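Local coordinates for protein O-succinylhomoserine sulfhydrylase (Mycobacterium tuberculosis, PDB 3NDN) that probably makes L-homocysteine from O-succinyl-L-homoserine and hydrogen sulfide with the help of pyridoxal 5'-phosphate, a step of methionine biosynthesis, at residues S284-L295 / G324-A332; L360-A371 / G389-E400. One frame throughout, in Å; residues are numbered along the deposited sequence.

Contact 1: residues S284-L295 / G324-A332; sequences SNASAQRIAEFL and GGGTVVTFA
Asn285 OD1 receives the backbone N-H of Gly326 across 2.9 Å, nearly in line with its own C=O bond and in a fairly straight hydrogen bond. The side chain gets there because CG stands anti to the backbone N (chi1 -180°), which carries the amide off the helix and against the glycine loop 324-326. One residue earlier, Gly325 N gives its hydrogen to a water that donates in turn to Gln289 OE1 at 2.7 Å, while Asn285 ND2 adds a weak bond to the same water. Two amide side chains one helical turn apart thus hold consecutive loop N-H groups, one directly and one through water. Gly324 C lies 3.7 Å from Asn285 OD1, and the loop's glycines let the backbone run close against the helix. Here Ala288 CB is 3.5 Å from Gly326 O and Ser284 CB lies against the methyl of Thr327, whose hydroxyl bonds His228.

Farther along, the interface becomes apolar. Val329 splits its methyls between two turns: CG2 faces Ala288 and Ile291, whereas CG1 meets Ala292 and, at 4.0 Å, Leu295 CD1. Leu295 also sets CD2 squarely over the Phe331 ring, 4.0 Å from its centroid and 3° off the normal, a CH-pi contact. Val304 of strand 301-305 packs beside Leu295 and Val329. Helix and strand run nearly parallel (15°), the alpha/beta packing of the C-terminal domain in fold-type I pyridoxal-phosphate enzymes.

Contact 2: residues L360-A371 / G389-E400; sequences LGDAKSLVTHPA and GDGVVRISVGLE
Strands 366-368 and 392-396 run antiparallel, joined by reciprocal backbone hydrogen bonds between Leu366 and Ser396 and between Thr368 and Arg394. Val367 and Ile395 form the non-hydrogen-bonded pair between them; on their face of the sheet Val367 CG2 touches Ile395 CG1 and, diagonally, Val393 CG1 (3.6 Å). On the other face the Arg394 guanidinium is sandwiched: Leu360 CD2 covers one side, 3.6 Å from Arg394 CZ, and Thr368 CG2 the opposite one. A bend at chi3 (68°) turns the group along Thr368, and Asn177 receives NH1.

At one end Glu400 clasps Ser365 with both carboxylate oxygens. OE2 takes Ser365 N at 2.8 Å through its syn lone pair, in a nearly straight bond (179°), and Glu400 OE1 accepts Ser365 OG at 2.8 Å, on the syn side but tilted out of the carboxylate plane. Ser365 OG meanwhile accepts Gly398 N. Arg33 of the second subunit forms a salt bridge with Glu400 OE2, probably stabilising its charge. At the other end His369 NE2 donates in its ring plane to Asp390 O (2.9 Å), while Thr372 bonds ND1. These contacts join central strand 392-396 to its neighbour 366-368 in the C-terminal-domain sheet of fold-type I pyridoxal-phosphate enzymes, here of the trans-sulfuration family.

Overall arrangement
Both contacts are buried and share the mixed sheet of the C-terminal domain, their centres about 11 Å apart. Strand 328-333 of contact 1 is the neighbour of strand 392-396 of contact 2, and probable backbone hydrogen bonds link them, Thr327 O to Val397 N and Val329 O to Ile395 N. Contact 1 lays a helix over the sheet, mainly by apolar packing with a polar amide and water grip at one end. Contact 2 pairs strands within the sheet through backbone bonds, with a carboxylate-hydroxyl cluster at one end and a histidine-to-carbonyl bond at the other. No other chain touches contact 1, whereas contact 2 reaches the second subunit through Lys364 and Glu400.

Contact 1: residues S284-L295 / G324-A332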
# COMPACT_ATOMS: atom_id res chain seq x y z
N SER A 284 14.49 -0.64 23.89
CA SER A 284 14.76 -2.10 23.83
C SER A 284 16.13 -2.50 24.42
O SER A 284 16.24 -3.56 25.09
CB SER A 284 14.60 -2.62 22.40
OG SER A 284 13.24 -2.61 22.02
N ASN A 285 17.14 -1.66 24.21
CA ASN A 285 18.47 -1.86 24.82
C ASN A 285 18.41 -1.82 26.35
O ASN A 285 18.98 -2.68 27.01
CB ASN A 285 19.48 -0.84 24.29
CG ASN A 285 20.88 -1.00 24.89
OD1 ASN A 285 21.64 -1.89 24.50
ND2 ASN A 285 21.23 -0.10 25.80
N ALA A 286 17.71 -0.82 26.92
CA ALA A 286 17.57 -0.71 28.36
C ALA A 286 16.79 -1.89 28.95
O ALA A 286 17.13 -2.41 30.04
CB ALA A 286 16.91 0.64 28.75
N SER A 287 15.75 -2.30 28.22
CA SER A 287 14.92 -3.44 28.62
C SER A 287 15.72 -4.76 28.60
O SER A 287 15.65 -5.56 29.55
CB SER A 287 13.68 -3.52 27.71
OG SER A 287 12.82 -4.59 28.08
N ALA A 288 16.51 -4.95 27.55
CA ALA A 288 17.36 -6.16 27.44
C ALA A 288 18.42 -6.24 28.57
O ALA A 288 18.70 -7.33 29.12
CB ALA A 288 18.01 -6.21 26.07
N GLN A 289 18.98 -5.08 28.94
CA GLN A 289 19.94 -5.00 30.07
C GLN A 289 19.29 -5.50 31.36
O GLN A 289 19.91 -6.26 32.11
CB GLN A 289 20.43 -3.54 30.24
CG GLN A 289 21.42 -3.30 31.38
CD GLN A 289 22.86 -3.63 31.01
OE1 GLN A 289 23.35 -3.24 29.94
NE2 GLN A 289 23.56 -4.30 31.91
N ARG A 290 18.06 -5.06 31.64
CA ARG A 290 17.32 -5.51 32.83
C ARG A 290 17.00 -7.01 32.81
O ARG A 290 17.07 -7.68 33.84
CB ARG A 290 16.01 -4.71 33.03
CG ARG A 290 16.16 -3.29 33.58
CD ARG A 290 14.79 -2.65 33.90
NE ARG A 290 14.01 -3.47 34.83
CZ ARG A 290 12.71 -3.34 35.09
NH1 ARG A 290 11.98 -2.39 34.51
NH2 ARG A 290 12.13 -4.17 35.95
N ILE A 291 16.63 -7.52 31.64
CA ILE A 291 16.30 -8.95 31.45
C ILE A 291 17.55 -9.85 31.62
O ILE A 291 17.48 -10.92 32.23
CB ILE A 291 15.52 -9.19 30.09
CG1 ILE A 291 14.09 -8.63 30.20
CG2 ILE A 291 15.46 -10.69 29.70
CD1 ILE A 291 13.38 -8.37 28.84
N ALA A 292 18.69 -9.39 31.10
CA ALA A 292 19.96 -10.11 31.25
C ALA A 292 20.36 -10.23 32.72
O ALA A 292 20.78 -11.31 33.17
CB ALA A 292 21.06 -9.41 30.46
N GLU A 293 20.20 -9.14 33.47
CA GLU A 293 20.50 -9.13 34.91
C GLU A 293 19.55 -10.04 35.72
O GLU A 293 19.98 -10.71 36.68
CB GLU A 293 20.51 -7.68 35.44
CG GLU A 293 21.65 -6.83 34.87
CD GLU A 293 21.47 -5.33 35.11
OE1 GLU A 293 20.37 -4.90 35.54
OE2 GLU A 293 22.44 -4.57 34.85
N PHE A 294 18.28 -10.08 35.32
CA PHE A 294 17.28 -10.94 35.97
C PHE A 294 17.59 -12.43 35.76
O PHE A 294 17.57 -13.22 36.71
CB PHE A 294 15.84 -10.59 35.52
CG PHE A 294 14.81 -11.60 35.97
CD1 PHE A 294 14.28 -11.54 37.27
CD2 PHE A 294 14.39 -12.62 35.12
CE1 PHE A 294 13.34 -12.47 37.69
CE2 PHE A 294 13.45 -13.56 35.53
CZ PHE A 294 12.92 -13.49 36.81
N LEU A 295 17.90 -12.79 34.52
CA LEU A 295 18.32 -14.16 34.19
C LEU A 295 19.62 -14.57 34.92
O LEU A 295 19.71 -15.67 35.47
CB LEU A 295 18.43 -14.35 32.67
CG LEU A 295 17.12 -14.49 31.88
CD1 LEU A 295 17.28 -14.13 30.39
CD2 LEU A 295 16.51 -15.89 32.04
N GLY A 324 26.16 0.24 23.92
CA GLY A 324 25.16 -0.57 24.63
C GLY A 324 25.28 -2.02 24.20
O GLY A 324 25.92 -2.31 23.18
N GLY A 325 24.70 -2.95 24.97
CA GLY A 325 24.77 -4.38 24.66
C GLY A 325 23.94 -4.87 23.48
O GLY A 325 24.29 -5.86 22.83
N GLY A 326 22.83 -4.19 23.20
CA GLY A 326 21.93 -4.60 22.11
C GLY A 326 20.56 -5.04 22.61
O GLY A 326 20.21 -4.74 23.76
N THR A 327 19.81 -5.78 21.79
CA THR A 327 18.42 -6.15 22.13
C THR A 327 18.14 -7.66 22.21
O THR A 327 16.98 -8.07 22.29
CB THR A 327 17.40 -5.53 21.11
OG1 THR A 327 17.61 -6.12 19.83
CG2 THR A 327 17.57 -4.01 21.01
N VAL A 328 19.20 -8.48 22.18
CA VAL A 328 19.10 -9.96 22.22
C VAL A 328 19.87 -10.53 23.43
O VAL A 328 21.01 -10.13 23.70
CB VAL A 328 19.64 -10.58 20.92
CG1 VAL A 328 19.39 -12.09 20.88
CG2 VAL A 328 19.01 -9.92 19.69
N VAL A 329 19.24 -11.46 24.16
CA VAL A 329 19.85 -12.13 25.33
C VAL A 329 19.89 -13.66 25.14
O VAL A 329 18.85 -14.28 24.90
CB VAL A 329 19.07 -11.82 26.62
CG1 VAL A 329 19.79 -12.39 27.86
CG2 VAL A 329 18.83 -10.30 26.77
N THR A 330 21.07 -14.26 25.29
CA THR A 330 21.25 -15.72 25.18
C THR A 330 21.57 -16.30 26.57
O THR A 330 22.33 -15.70 27.33
CB THR A 330 22.39 -16.03 24.15
OG1 THR A 330 22.05 -15.46 22.88
CG2 THR A 330 22.59 -17.55 23.97
N PHE A 331 20.97 -17.45 26.91
CA PHE A 331 21.27 -18.15 28.18
C PHE A 331 21.18 -19.69 28.10
O PHE A 331 20.61 -20.24 27.16
CB PHE A 331 20.38 -17.63 29.32
CG PHE A 331 18.91 -18.01 29.20
CD1 PHE A 331 18.39 -19.05 29.96
CD2 PHE A 331 18.06 -17.31 28.35
CE1 PHE A 331 17.04 -19.40 29.87
CE2 PHE A 331 16.70 -17.65 28.25
CZ PHE A 331 16.20 -18.70 29.01
N ALA A 332 21.73 -20.36 29.12
CA ALA A 332 21.68 -21.82 29.21
C ALA A 332 21.07 -22.28 30.54
O ALA A 332 21.38 -21.72 31.60
CB ALA A 332 23.08 -22.43 29.03
O HOH W 1 23.04 -2.35 27.44

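Contact 2: residues L360-A371 / G389-E400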
# COMPACT_ATOMS: atom_id res chain seq x y z
N LEU A 360 14.28 -11.39 14.47
CA LEU A 360 14.93 -10.38 15.33
C LEU A 360 14.49 -8.96 15.00
O LEU A 360 14.05 -8.69 13.88
CB LEU A 360 16.47 -10.42 15.16
CG LEU A 360 17.26 -11.68 15.49
CD1 LEU A 360 18.72 -11.59 15.00
CD2 LEU A 360 17.23 -11.93 16.99
N GLY A 361 14.65 -8.05 15.96
CA GLY A 361 14.44 -6.61 15.73
C GLY A 361 13.00 -6.16 15.58
O GLY A 361 12.72 -5.22 14.84
N ASP A 362 12.08 -6.85 16.26
CA ASP A 362 10.63 -6.54 16.20
C ASP A 362 10.20 -5.91 17.52
O ASP A 362 10.80 -6.17 18.58
CB ASP A 362 9.85 -7.84 15.93
CG ASP A 362 8.38 -7.62 15.47
OD1 ASP A 362 7.74 -6.59 15.78
OD2 ASP A 362 7.85 -8.55 14.81
N ALA A 363 9.16 -5.07 17.46
CA ALA A 363 8.52 -4.56 18.69
C ALA A 363 7.86 -5.68 19.52
O ALA A 363 7.69 -5.54 20.73
CB ALA A 363 7.50 -3.48 18.35
N LYS A 364 7.47 -6.77 18.86
CA LYS A 364 6.98 -7.98 19.55
C LYS A 364 8.16 -8.83 20.02
O LYS A 364 9.05 -9.16 19.22
CB LYS A 364 6.08 -8.80 18.60
CG LYS A 364 4.72 -8.14 18.26
CD LYS A 364 3.98 -8.91 17.15
CE LYS A 364 2.56 -8.36 16.88
NZ LYS A 364 2.49 -6.88 16.61
N SER A 365 8.19 -9.20 21.31
CA SER A 365 9.26 -10.06 21.82
C SER A 365 9.09 -11.50 21.33
O SER A 365 7.97 -11.99 21.23
CB SER A 365 9.34 -10.01 23.34
OG SER A 365 9.75 -8.73 23.80
N LEU A 366 10.21 -12.16 21.03
CA LEU A 366 10.25 -13.51 20.43
C LEU A 366 11.31 -14.43 21.10
O LEU A 366 12.33 -13.94 21.61
CB LEU A 366 10.54 -13.42 18.93
CG LEU A 366 9.80 -12.41 18.04
CD1 LEU A 366 10.44 -12.32 16.69
CD2 LEU A 366 8.32 -12.76 17.90
N VAL A 367 11.07 -15.75 21.06
CA VAL A 367 11.98 -16.76 21.65
C VAL A 367 12.26 -17.92 20.68
O VAL A 367 11.36 -18.36 19.96
CB VAL A 367 11.46 -17.27 23.04
CG1 VAL A 367 10.13 -18.05 22.93
CG2 VAL A 367 12.51 -18.13 23.74
N THR A 368 13.51 -18.38 20.64
CA THR A 368 13.88 -19.53 19.79
C THR A 368 14.90 -20.49 20.45
O THR A 368 15.65 -20.10 21.35
CB THR A 368 14.34 -19.05 18.38
OG1 THR A 368 14.27 -20.15 17.46
CG2 THR A 368 15.78 -18.50 18.41
N HIS A 369 14.93 -21.75 19.97
CA HIS A 369 15.90 -22.76 20.42
C HIS A 369 16.91 -22.99 19.29
O HIS A 369 16.60 -23.71 18.32
CB HIS A 369 15.16 -24.07 20.75
CG HIS A 369 16.04 -25.18 21.24
ND1 HIS A 369 16.30 -26.31 20.49
CD2 HIS A 369 16.68 -25.36 22.42
CE1 HIS A 369 17.08 -27.13 21.18
NE2 HIS A 369 17.32 -26.57 22.35
N PRO A 370 18.12 -22.40 19.40
CA PRO A 370 19.05 -22.41 18.26
C PRO A 370 19.50 -23.79 17.77
O PRO A 370 19.65 -23.98 16.56
CB PRO A 370 20.24 -21.60 18.77
CG PRO A 370 19.64 -20.67 19.80
CD PRO A 370 18.58 -21.50 20.48
N ALA A 371 19.69 -24.75 18.68
CA ALA A 371 20.19 -26.09 18.30
C ALA A 371 19.27 -26.86 17.34
O ALA A 371 19.74 -27.74 16.61
CB ALA A 371 20.50 -26.93 19.56
N GLY A 389 25.02 -25.96 23.40
CA GLY A 389 24.31 -27.18 23.84
C GLY A 389 22.80 -27.16 23.62
O GLY A 389 22.24 -26.12 23.25
N ASP A 390 22.16 -28.30 23.87
CA ASP A 390 20.70 -28.44 23.74
C ASP A 390 19.92 -27.67 24.82
O ASP A 390 18.70 -27.57 24.74
CB ASP A 390 20.29 -29.92 23.75
CG ASP A 390 20.44 -30.61 22.38
OD1 ASP A 390 20.26 -29.97 21.31
OD2 ASP A 390 20.70 -31.83 22.38
N GLY A 391 20.64 -27.12 25.80
CA GLY A 391 20.03 -26.31 26.87
C GLY A 391 20.03 -24.80 26.65
O GLY A 391 19.62 -24.03 27.52
N VAL A 392 20.44 -24.38 25.45
CA VAL A 392 20.57 -22.95 25.15
C VAL A 392 19.28 -22.35 24.54
O VAL A 392 18.67 -22.95 23.64
CB VAL A 392 21.79 -22.69 24.22
CG1 VAL A 392 21.84 -21.25 23.77
CG2 VAL A 392 23.09 -23.07 24.93
N VAL A 393 18.88 -21.19 25.06
CA VAL A 393 17.67 -20.42 24.65
C VAL A 393 18.06 -18.97 24.29
O VAL A 393 18.93 -18.38 24.94
CB VAL A 393 16.58 -20.45 25.77
CG1 VAL A 393 15.36 -19.61 25.41
CG2 VAL A 393 16.15 -21.89 26.07
N ARG A 394 17.45 -18.41 23.23
CA ARG A 394 17.69 -17.01 22.79
C ARG A 394 16.41 -16.15 22.81
O ARG A 394 15.40 -16.54 22.21
CB ARG A 394 18.26 -16.99 21.36
CG ARG A 394 18.89 -15.64 20.97
CD ARG A 394 19.16 -15.54 19.46
NE ARG A 394 17.93 -15.47 18.67
CZ ARG A 394 17.90 -15.50 17.33
NH1 ARG A 394 19.03 -15.61 16.63
NH2 ARG A 394 16.73 -15.44 16.69
N ILE A 395 16.45 -14.99 23.48
CA ILE A 395 15.28 -14.09 23.55
C ILE A 395 15.54 -12.73 22.85
O ILE A 395 16.55 -12.05 23.13
CB ILE A 395 14.79 -13.84 25.01
CG1 ILE A 395 14.32 -15.15 25.65
CG2 ILE A 395 13.64 -12.79 25.05
CD1 ILE A 395 13.99 -15.03 27.15
N SER A 396 14.65 -12.37 21.94
CA SER A 396 14.69 -11.08 21.22
C SER A 396 13.74 -10.09 21.91
O SER A 396 12.54 -10.32 21.96
CB SER A 396 14.33 -11.30 19.75
OG SER A 396 14.35 -10.09 18.99
N VAL A 397 14.30 -9.00 22.44
CA VAL A 397 13.53 -8.03 23.27
C VAL A 397 12.91 -6.87 22.48
O VAL A 397 13.61 -6.12 21.78
CB VAL A 397 14.40 -7.49 24.44
CG1 VAL A 397 13.65 -6.46 25.31
CG2 VAL A 397 14.87 -8.67 25.32
N GLY A 398 11.58 -6.72 22.63
CA GLY A 398 10.80 -5.70 21.95
C GLY A 398 10.41 -4.53 22.85
O GLY A 398 11.22 -4.04 23.64
N LEU A 399 9.15 -4.10 22.74
CA LEU A 399 8.67 -2.87 23.36
C LEU A 399 7.60 -3.05 24.44
O LEU A 399 7.13 -2.06 25.02
CB LEU A 399 8.18 -1.89 22.26
CG LEU A 399 9.23 -1.30 21.31
CD1 LEU A 399 8.60 -0.42 20.20
CD2 LEU A 399 10.31 -0.51 22.05
N GLU A 400 7.21 -4.29 24.73
CA GLU A 400 6.27 -4.54 25.84
C GLU A 400 6.88 -4.07 27.19
O GLU A 400 8.10 -3.89 27.31
CB GLU A 400 5.85 -6.02 25.91
CG GLU A 400 5.37 -6.63 24.59
CD GLU A 400 6.48 -7.34 23.81
OE1 GLU A 400 7.65 -6.91 23.87
OE2 GLU A 400 6.19 -8.31 23.09
O HOH W 2 15.95 -7.76 18.63
O HOH W 3 11.81 -8.94 18.71
O HOH W 4 13.72 -5.59 19.16
O HOH W 5 19.91 -24.47 21.62